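Local structure of acetyl transferase (Salmonella typhimurium, 1S7K) at residues Thr13-Leu27 and Met72-Leu85. The protein acetylates the N-terminal alpha-amino group of ribosomal protein L7/L12, probably drawing the acetyl group from acetyl-coenzyme A as other GNAT enzymes do. Residues are numbered along the deposited sequence; the frame is centred on the assembly and turned at random.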
ATOM      1  N   THR A  13     -11.490  13.996 -28.736  1.00 11.41           N
ATOM      2  CA  THR A  13     -10.141  14.547 -28.740  1.00 11.74           C
ATOM      3  C   THR A  13      -9.148  13.884 -27.760  1.00 13.40           C
ATOM      4  O   THR A  13      -7.954  14.159 -27.822  1.00 16.06           O
ATOM      5  CB  THR A  13     -10.243  16.019 -28.373  1.00 11.74           C
ATOM      6  OG1 THR A  13     -10.987  16.116 -27.148  1.00 14.40           O
ATOM      7  CG2 THR A  13     -11.053  16.795 -29.440  1.00 15.32           C
ATOM      8  N   LEU A  14      -9.627  13.054 -26.840  1.00 12.38           N
ATOM      9  CA  LEU A  14      -8.716  12.438 -25.871  1.00 11.35           C
ATOM     10  C   LEU A  14      -8.614  10.938 -26.045  1.00 11.53           C
ATOM     11  O   LEU A  14      -9.598  10.252 -26.418  1.00 11.21           O
ATOM     12  CB  LEU A  14      -9.248  12.731 -24.453  1.00 10.01           C
ATOM     13  CG  LEU A  14      -9.329  14.196 -24.023  1.00 10.94           C
ATOM     14  CD1 LEU A  14      -9.970  14.369 -22.564  1.00  8.39           C
ATOM     15  CD2 LEU A  14      -7.935  14.803 -24.116  1.00 10.87           C
ATOM     16  N   GLU A  15      -7.424  10.401 -25.750  1.00 12.63           N
ATOM     17  CA  GLU A  15      -7.271   8.950 -25.723  1.00 14.58           C
ATOM     18  C   GLU A  15      -6.034   8.624 -24.852  1.00 13.97           C
ATOM     19  O   GLU A  15      -5.177   9.489 -24.630  1.00 12.91           O
ATOM     20  CB  GLU A  15      -7.162   8.345 -27.140  1.00 16.12           C
ATOM     21  CG  GLU A  15      -5.827   8.496 -27.857  1.00 18.20           C
ATOM     22  CD  GLU A  15      -5.799   7.799 -29.259  1.00 19.75           C
ATOM     23  OE1 GLU A  15      -6.853   7.437 -29.847  1.00 17.32           O
ATOM     24  OE2 GLU A  15      -4.683   7.637 -29.751  1.00 18.40           O
ATOM     25  N   LEU A  16      -6.024   7.429 -24.266  1.00 14.66           N
ATOM     26  CA  LEU A  16      -4.902   6.965 -23.423  1.00 13.60           C
ATOM     27  C   LEU A  16      -4.166   5.924 -24.269  1.00 13.92           C
ATOM     28  O   LEU A  16      -4.811   5.119 -24.952  1.00 14.64           O
ATOM     29  CB  LEU A  16      -5.432   6.267 -22.174  1.00 14.86           C
ATOM     30  CG  LEU A  16      -6.216   7.124 -21.184  1.00 13.50           C
ATOM     31  CD1 LEU A  16      -6.865   6.234 -20.136  1.00 15.77           C
ATOM     32  CD2 LEU A  16      -5.202   8.087 -20.508  1.00 14.39           C
ATOM     33  N   ARG A  17      -2.842   5.982 -24.263  1.00 14.00           N
ATOM     34  CA  ARG A  17      -2.050   4.999 -24.956  1.00 15.95           C
ATOM     35  C   ARG A  17      -1.113   4.369 -23.908  1.00 15.04           C
ATOM     36  O   ARG A  17      -0.486   5.085 -23.106  1.00 15.17           O
ATOM     37  CB  ARG A  17      -1.225   5.663 -26.084  1.00 15.85           C
ATOM     38  CG  ARG A  17      -2.078   6.440 -27.095  1.00 20.99           C
ATOM     39  CD  ARG A  17      -1.258   7.086 -28.218  1.00 23.45           C
ATOM     40  NE  ARG A  17      -2.115   7.950 -29.047  1.00 24.68           N
ATOM     41  CZ  ARG A  17      -1.673   8.846 -29.934  1.00 26.99           C
ATOM     42  NH1 ARG A  17      -2.530   9.594 -30.632  1.00 24.36           N
ATOM     43  NH2 ARG A  17      -0.372   9.000 -30.146  1.00 27.12           N
ATOM     44  N   ALA A  18      -1.057   3.039 -23.876  1.00 15.42           N
ATOM     45  CA  ALA A  18      -0.113   2.398 -22.945  1.00 17.84           C
ATOM     46  C   ALA A  18       1.281   2.927 -23.236  1.00 19.92           C
ATOM     47  O   ALA A  18       1.706   3.025 -24.396  1.00 21.15           O
ATOM     48  CB  ALA A  18      -0.123   0.907 -23.104  1.00 17.61           C
ATOM     49  N   ALA A  19       1.992   3.324 -22.188  1.00 21.78           N
ATOM     50  CA  ALA A  19       3.365   3.824 -22.331  1.00 23.55           C
ATOM     51  C   ALA A  19       4.212   2.829 -23.145  1.00 25.73           C
ATOM     52  O   ALA A  19       4.234   1.620 -22.875  1.00 26.94           O
ATOM     53  CB  ALA A  19       3.996   4.039 -20.970  1.00 23.57           C
ATOM     54  N   ASP A  20       4.885   3.339 -24.152  1.00 28.19           N
ATOM     55  CA  ASP A  20       5.719   2.486 -24.988  1.00 31.06           C
ATOM     56  C   ASP A  20       7.112   3.038 -25.105  1.00 31.47           C
ATOM     57  O   ASP A  20       7.328   4.227 -24.923  1.00 30.53           O
ATOM     58  CB  ASP A  20       5.141   2.390 -26.395  1.00 32.96           C
ATOM     59  CG  ASP A  20       5.898   1.417 -27.242  1.00 35.96           C
ATOM     60  OD1 ASP A  20       5.683   0.184 -27.092  1.00 37.95           O
ATOM     61  OD2 ASP A  20       6.731   1.881 -28.037  1.00 36.48           O
ATOM     62  N   GLU A  21       8.070   2.169 -25.430  1.00 33.03           N
ATOM     63  CA  GLU A  21       9.433   2.634 -25.585  1.00 35.03           C
ATOM     64  C   GLU A  21       9.425   3.819 -26.574  1.00 34.70           C
ATOM     65  O   GLU A  21      10.172   4.787 -26.395  1.00 34.12           O
ATOM     66  CB  GLU A  21      10.329   1.490 -26.095  1.00 37.52           C
ATOM     67  CG  GLU A  21      11.417   1.094 -25.113  1.00 41.70           C
ATOM     68  CD  GLU A  21      12.506   2.159 -24.988  1.00 44.17           C
ATOM     69  OE1 GLU A  21      12.164   3.362 -25.101  1.00 45.63           O
ATOM     70  OE2 GLU A  21      13.694   1.801 -24.770  1.00 44.07           O
ATOM     71  N   SER A  22       8.553   3.769 -27.591  1.00 32.96           N
ATOM     72  CA  SER A  22       8.517   4.869 -28.556  1.00 32.62           C
ATOM     73  C   SER A  22       8.166   6.232 -27.972  1.00 30.95           C
ATOM     74  O   SER A  22       8.437   7.258 -28.594  1.00 31.35           O
ATOM     75  CB  SER A  22       7.530   4.580 -29.684  1.00 33.22           C
ATOM     76  OG  SER A  22       6.182   4.623 -29.213  1.00 35.64           O
ATOM     77  N   HIS A  23       7.570   6.262 -26.786  1.00 29.90           N
ATOM     78  CA  HIS A  23       7.163   7.539 -26.177  1.00 28.70           C
ATOM     79  C   HIS A  23       8.272   8.225 -25.368  1.00 28.68           C
ATOM     80  O   HIS A  23       8.189   9.414 -25.056  1.00 29.43           O
ATOM     81  CB  HIS A  23       5.969   7.326 -25.194  1.00 27.52           C
ATOM     82  CG  HIS A  23       4.757   6.673 -25.796  1.00 26.57           C
ATOM     83  ND1 HIS A  23       4.369   5.391 -25.472  1.00 26.63           N
ATOM     84  CD2 HIS A  23       3.844   7.131 -26.687  1.00 27.25           C
ATOM     85  CE1 HIS A  23       3.268   5.083 -26.140  1.00 27.56           C
ATOM     86  NE2 HIS A  23       2.931   6.120 -26.887  1.00 28.09           N
ATOM     87  N   VAL A  24       9.287   7.454 -24.992  1.00 27.53           N
ATOM     88  CA  VAL A  24      10.332   7.964 -24.126  1.00 26.52           C
ATOM     89  C   VAL A  24      10.839   9.319 -24.547  1.00 27.11           C
ATOM     90  O   VAL A  24      10.850  10.246 -23.745  1.00 25.27           O
ATOM     91  CB  VAL A  24      11.516   6.952 -24.000  1.00 25.72           C
ATOM     92  CG1 VAL A  24      12.660   7.573 -23.170  1.00 25.68           C
ATOM     93  CG2 VAL A  24      11.025   5.660 -23.298  1.00 24.18           C
ATOM     94  N   PRO A  25      11.226   9.468 -25.832  1.00 27.46           N
ATOM     95  CA  PRO A  25      11.741  10.763 -26.301  1.00 27.63           C
ATOM     96  C   PRO A  25      10.883  11.957 -25.980  1.00 26.69           C
ATOM     97  O   PRO A  25      11.355  12.989 -25.512  1.00 28.00           O
ATOM     98  CB  PRO A  25      11.881  10.566 -27.809  1.00 28.00           C
ATOM     99  CG  PRO A  25      12.134   9.068 -27.954  1.00 29.46           C
ATOM    100  CD  PRO A  25      11.185   8.466 -26.920  1.00 28.33           C
ATOM    101  N   ALA A  26       9.598  11.832 -26.270  1.00 27.61           N
ATOM    102  CA  ALA A  26       8.655  12.928 -26.050  1.00 26.38           C
ATOM    103  C   ALA A  26       8.269  13.186 -24.577  1.00 26.53           C
ATOM    104  O   ALA A  26       8.120  14.328 -24.103  1.00 25.10           O
ATOM    105  CB  ALA A  26       7.419  12.634 -26.865  1.00 28.38           C
ATOM    106  N   LEU A  27       8.063  12.103 -23.852  1.00 26.80           N
ATOM    107  CA  LEU A  27       7.694  12.270 -22.445  1.00 26.52           C
ATOM    108  C   LEU A  27       8.836  12.930 -21.693  1.00 27.46           C
ATOM    109  O   LEU A  27       8.611  13.839 -20.885  1.00 24.93           O
ATOM    110  CB  LEU A  27       7.397  10.917 -21.831  1.00 25.73           C
ATOM    111  CG  LEU A  27       7.120  10.874 -20.325  1.00 24.29           C
ATOM    112  CD1 LEU A  27       5.836  11.643 -19.891  1.00 24.23           C
ATOM    113  CD2 LEU A  27       7.040   9.395 -20.013  1.00 24.59           C
ATOM    114  N   MET A  72       0.894   2.113 -16.824  1.00 13.51           N
ATOM    115  CA  MET A  72       1.316   3.457 -17.097  1.00 14.46           C
ATOM    116  C   MET A  72       0.747   3.856 -18.472  1.00 16.64           C
ATOM    117  O   MET A  72       1.125   3.252 -19.481  1.00 17.02           O
ATOM    118  CB  MET A  72       2.840   3.604 -17.109  1.00 15.80           C
ATOM    119  CG  MET A  72       3.239   5.022 -17.490  1.00 15.93           C
ATOM    120  SD  MET A  72       5.026   5.090 -17.647  1.00 20.12           S
ATOM    121  CE  MET A  72       5.229   6.669 -17.827  1.00 18.02           C
ATOM    122  N   TYR A  73      -0.182   4.833 -18.486  1.00 13.36           N
ATOM    123  CA  TYR A  73      -0.737   5.300 -19.731  1.00 14.11           C
ATOM    124  C   TYR A  73      -0.362   6.760 -19.977  1.00 13.08           C
ATOM    125  O   TYR A  73      -0.220   7.576 -19.063  1.00 15.14           O
ATOM    126  CB  TYR A  73      -2.291   5.152 -19.706  1.00 11.43           C
ATOM    127  CG  TYR A  73      -2.797   3.732 -19.674  1.00 14.69           C
ATOM    128  CD1 TYR A  73      -2.943   2.990 -20.863  1.00 14.69           C
ATOM    129  CD2 TYR A  73      -3.144   3.118 -18.472  1.00 13.66           C
ATOM    130  CE1 TYR A  73      -3.433   1.639 -20.832  1.00 14.54           C
ATOM    131  CE2 TYR A  73      -3.607   1.790 -18.428  1.00 16.77           C
ATOM    132  CZ  TYR A  73      -3.752   1.060 -19.612  1.00 14.77           C
ATOM    133  OH  TYR A  73      -4.248  -0.236 -19.566  1.00 14.88           O
ATOM    134  N   LEU A  74      -0.217   7.095 -21.249  1.00 15.06           N
ATOM    135  CA  LEU A  74       0.054   8.444 -21.695  1.00 13.62           C
ATOM    136  C   LEU A  74      -1.286   9.037 -22.213  1.00 14.18           C
ATOM    137  O   LEU A  74      -2.019   8.373 -22.971  1.00 14.28           O
ATOM    138  CB  LEU A  74       1.082   8.411 -22.840  1.00 15.18           C
ATOM    139  CG  LEU A  74       2.483   8.106 -22.348  1.00 18.98           C
ATOM    140  CD1 LEU A  74       3.499   8.286 -23.487  1.00 20.25           C
ATOM    141  CD2 LEU A  74       2.827   9.141 -21.273  1.00 19.50           C
ATOM    142  N   ILE A  75      -1.593  10.250 -21.778  1.00 12.83           N
ATOM    143  CA  ILE A  75      -2.809  10.993 -22.153  1.00 14.67           C
ATOM    144  C   ILE A  75      -2.459  11.863 -23.358  1.00 16.22           C
ATOM    145  O   ILE A  75      -1.541  12.682 -23.256  1.00 14.21           O
ATOM    146  CB  ILE A  75      -3.250  11.959 -21.011  1.00 13.52           C
ATOM    147  CG1 ILE A  75      -3.713  11.206 -19.744  1.00 13.17           C
ATOM    148  CG2 ILE A  75      -4.465  12.838 -21.467  1.00 14.29           C
ATOM    149  CD1 ILE A  75      -3.682  12.215 -18.514  1.00 17.73           C
ATOM    150  N   PHE A  76      -3.206  11.700 -24.456  1.00 14.79           N
ATOM    151  CA  PHE A  76      -3.026  12.474 -25.685  1.00 18.00           C
ATOM    152  C   PHE A  76      -4.278  13.267 -25.944  1.00 16.78           C
ATOM    153  O   PHE A  76      -5.383  12.748 -25.858  1.00 16.02           O
ATOM    154  CB  PHE A  76      -2.759  11.585 -26.887  1.00 18.95           C
ATOM    155  CG  PHE A  76      -1.390  11.040 -26.909  1.00 22.72           C
ATOM    156  CD1 PHE A  76      -1.087   9.820 -26.283  1.00 22.20           C
ATOM    157  CD2 PHE A  76      -0.377  11.756 -27.528  1.00 23.97           C
ATOM    158  CE1 PHE A  76       0.211   9.337 -26.279  1.00 22.83           C
ATOM    159  CE2 PHE A  76       0.922  11.284 -27.533  1.00 22.85           C
ATOM    160  CZ  PHE A  76       1.215  10.064 -26.904  1.00 24.33           C
ATOM    161  N   CYS A  77      -4.085  14.537 -26.244  1.00 17.32           N
ATOM    162  CA  CYS A  77      -5.217  15.421 -26.492  1.00 18.14           C
ATOM    163  C   CYS A  77      -4.989  15.940 -27.910  1.00 19.22           C
ATOM    164  O   CYS A  77      -3.985  16.600 -28.137  1.00 19.91           O
ATOM    165  CB  CYS A  77      -5.172  16.551 -25.455  1.00 16.28           C
ATOM    166  SG  CYS A  77      -6.306  17.984 -25.778  1.00 20.79           S
ATOM    167  N   GLN A  78      -5.918  15.662 -28.833  1.00 20.83           N
ATOM    168  CA  GLN A  78      -5.768  16.058 -30.241  1.00 22.95           C
ATOM    169  C   GLN A  78      -4.377  15.632 -30.767  1.00 24.49           C
ATOM    170  O   GLN A  78      -3.714  16.396 -31.489  1.00 25.88           O
ATOM    171  CB  GLN A  78      -5.923  17.563 -30.414  1.00 23.99           C
ATOM    172  CG  GLN A  78      -7.252  18.126 -29.869  1.00 28.93           C
ATOM    173  CD  GLN A  78      -7.626  19.458 -30.509  1.00 30.95           C
ATOM    174  OE1 GLN A  78      -8.594  20.106 -30.122  1.00 30.77           O
ATOM    175  NE2 GLN A  78      -6.851  19.861 -31.523  1.00 33.02           N
ATOM    176  N   ASN A  79      -3.949  14.432 -30.373  1.00 24.35           N
ATOM    177  CA  ASN A  79      -2.665  13.826 -30.770  1.00 25.32           C
ATOM    178  C   ASN A  79      -1.362  14.374 -30.179  1.00 24.89           C
ATOM    179  O   ASN A  79      -0.277  13.945 -30.564  1.00 26.25           O
ATOM    180  CB  ASN A  79      -2.546  13.798 -32.306  1.00 26.05           C
ATOM    181  CG  ASN A  79      -3.526  12.832 -32.925  1.00 27.51           C
ATOM    182  OD1 ASN A  79      -3.615  11.699 -32.487  1.00 26.10           O
ATOM    183  ND2 ASN A  79      -4.291  13.292 -33.930  1.00 27.20           N
ATOM    184  N   GLU A  80      -1.466  15.279 -29.224  1.00 24.74           N
ATOM    185  CA  GLU A  80      -0.300  15.853 -28.566  1.00 24.71           C
ATOM    186  C   GLU A  80      -0.173  15.198 -27.191  1.00 24.45           C
ATOM    187  O   GLU A  80      -1.162  15.037 -26.503  1.00 21.62           O
ATOM    188  CB  GLU A  80      -0.511  17.340 -28.371  1.00 26.87           C
ATOM    189  CG  GLU A  80       0.756  18.054 -28.058  1.00 30.84           C
ATOM    190  CD  GLU A  80       0.551  19.508 -27.799  1.00 32.44           C
ATOM    191  OE1 GLU A  80      -0.428  20.108 -28.321  1.00 34.11           O
ATOM    192  OE2 GLU A  80       1.399  20.067 -27.072  1.00 33.43           O
ATOM    193  N   MET A  81       1.027  14.825 -26.783  1.00 21.14           N
ATOM    194  CA  MET A  81       1.122  14.210 -25.450  1.00 21.50           C
ATOM    195  C   MET A  81       0.817  15.274 -24.377  1.00 19.70           C
ATOM    196  O   MET A  81       1.361  16.382 -24.396  1.00 22.89           O
ATOM    197  CB  MET A  81       2.515  13.600 -25.293  1.00 22.64           C
ATOM    198  CG  MET A  81       2.595  12.408 -24.347  1.00 23.23           C
ATOM    199  SD  MET A  81       4.366  12.146 -23.920  1.00 22.56           S
ATOM    200  CE  MET A  81       4.527  13.542 -23.182  1.00 16.35           C
ATOM    201  N   ALA A  82      -0.073  14.974 -23.422  1.00 18.67           N
ATOM    202  CA  ALA A  82      -0.436  15.973 -22.425  1.00 17.14           C
ATOM    203  C   ALA A  82      -0.151  15.620 -20.973  1.00 16.77           C
ATOM    204  O   ALA A  82      -0.206  16.486 -20.125  1.00 15.34           O
ATOM    205  CB  ALA A  82      -1.937  16.339 -22.551  1.00 18.44           C
ATOM    206  N   GLY A  83       0.088  14.347 -20.690  1.00 16.81           N
ATOM    207  CA  GLY A  83       0.415  13.979 -19.314  1.00 16.74           C
ATOM    208  C   GLY A  83       0.413  12.491 -19.142  1.00 16.42           C
ATOM    209  O   GLY A  83       0.395  11.768 -20.115  1.00 15.49           O
ATOM    210  N   VAL A  84       0.446  12.026 -17.892  1.00 14.23           N
ATOM    211  CA  VAL A  84       0.494  10.602 -17.582  1.00 13.30           C
ATOM    212  C   VAL A  84      -0.666  10.215 -16.629  1.00 10.75           C
ATOM    213  O   VAL A  84      -1.008  10.991 -15.765  1.00  9.31           O
ATOM    214  CB  VAL A  84       1.794  10.234 -16.834  1.00 13.23           C
ATOM    215  CG1 VAL A  84       1.676   8.813 -16.310  1.00 13.85           C
ATOM    216  CG2 VAL A  84       3.041  10.312 -17.800  1.00 15.86           C
ATOM    217  N   LEU A  85      -1.297   9.069 -16.861  1.00  9.67           N
ATOM    218  CA  LEU A  85      -2.346   8.552 -15.972  1.00 10.69           C
ATOM    219  C   LEU A  85      -1.876   7.121 -15.612  1.00 11.80           C
ATOM    220  O   LEU A  85      -1.710   6.240 -16.519  1.00 11.38           O
ATOM    221  CB  LEU A  85      -3.694   8.506 -16.681  1.00  9.85           C
ATOM    222  CG  LEU A  85      -4.847   7.962 -15.849  1.00 13.66           C
ATOM    223  CD1 LEU A  85      -4.861   8.620 -14.502  1.00 17.33           C
ATOM    224  CD2 LEU A  85      -6.183   8.200 -16.573  1.00 11.30           C
TER
HETATM  225  O   HOH W   1      -5.453  12.748 -28.930  1.00 22.74           O
HETATM  226  O   HOH W   2       0.178  11.130 -31.420  1.00 33.46           O
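Arg-17 lays its guanidinium flat on the ring of Phe-76, with CZ 3.8 Å from the ring centroid and the planes 17° apart. The Arg-17 chain, extended from CG to NE, runs past the CD1-CE1 side of the ring, with CD 3.3 Å from Phe-76 CE1. Glu-15 OE2 fixes the rotation of the group, accepting from Arg-17 NE at 2.7 Å through its anti lone pair in a salt bridge. Asn-79 OD1 sits at the guanidinium edge, only weakly bonded to NH1. The solvent side is the end of the strand pair near the 77-80 turn, where Thr-13 and Gln-78 lie alongside each other.

The rest is tightly packed. On the other sheet face, Leu-16 CD2 packs on Ile-75 CG1 at 3.5 Å and also meets Leu-85 CD2. Leu-14 CD2 rests on Cys-77 CB. Helix 112-127 covers this layer, where Ile-75 and Leu-85 adjoin the CoA-binding residues Ile-112 and Met-113.

Helix 24-33 packs over the Leu-74 end of the Arg-17 face. Leu-27 CG is anti to the backbone N (chi1 174°), and CD1 reaches Val-84 CG2 at 3.7 Å while CD2 meets Met-72 CE tip to tip. Met-81 CE closes over Leu-27 CA.

Paired backbone bonds link Glu-15 to Phe-76 and Arg-17 to Leu-74. Ala-19 N to Met-72 O, 2.8 Å, ends the ladder. Strands 14-18, 71-77 and 80-91 are neighbours in the antiparallel N-terminal part of the mixed GNAT sheet.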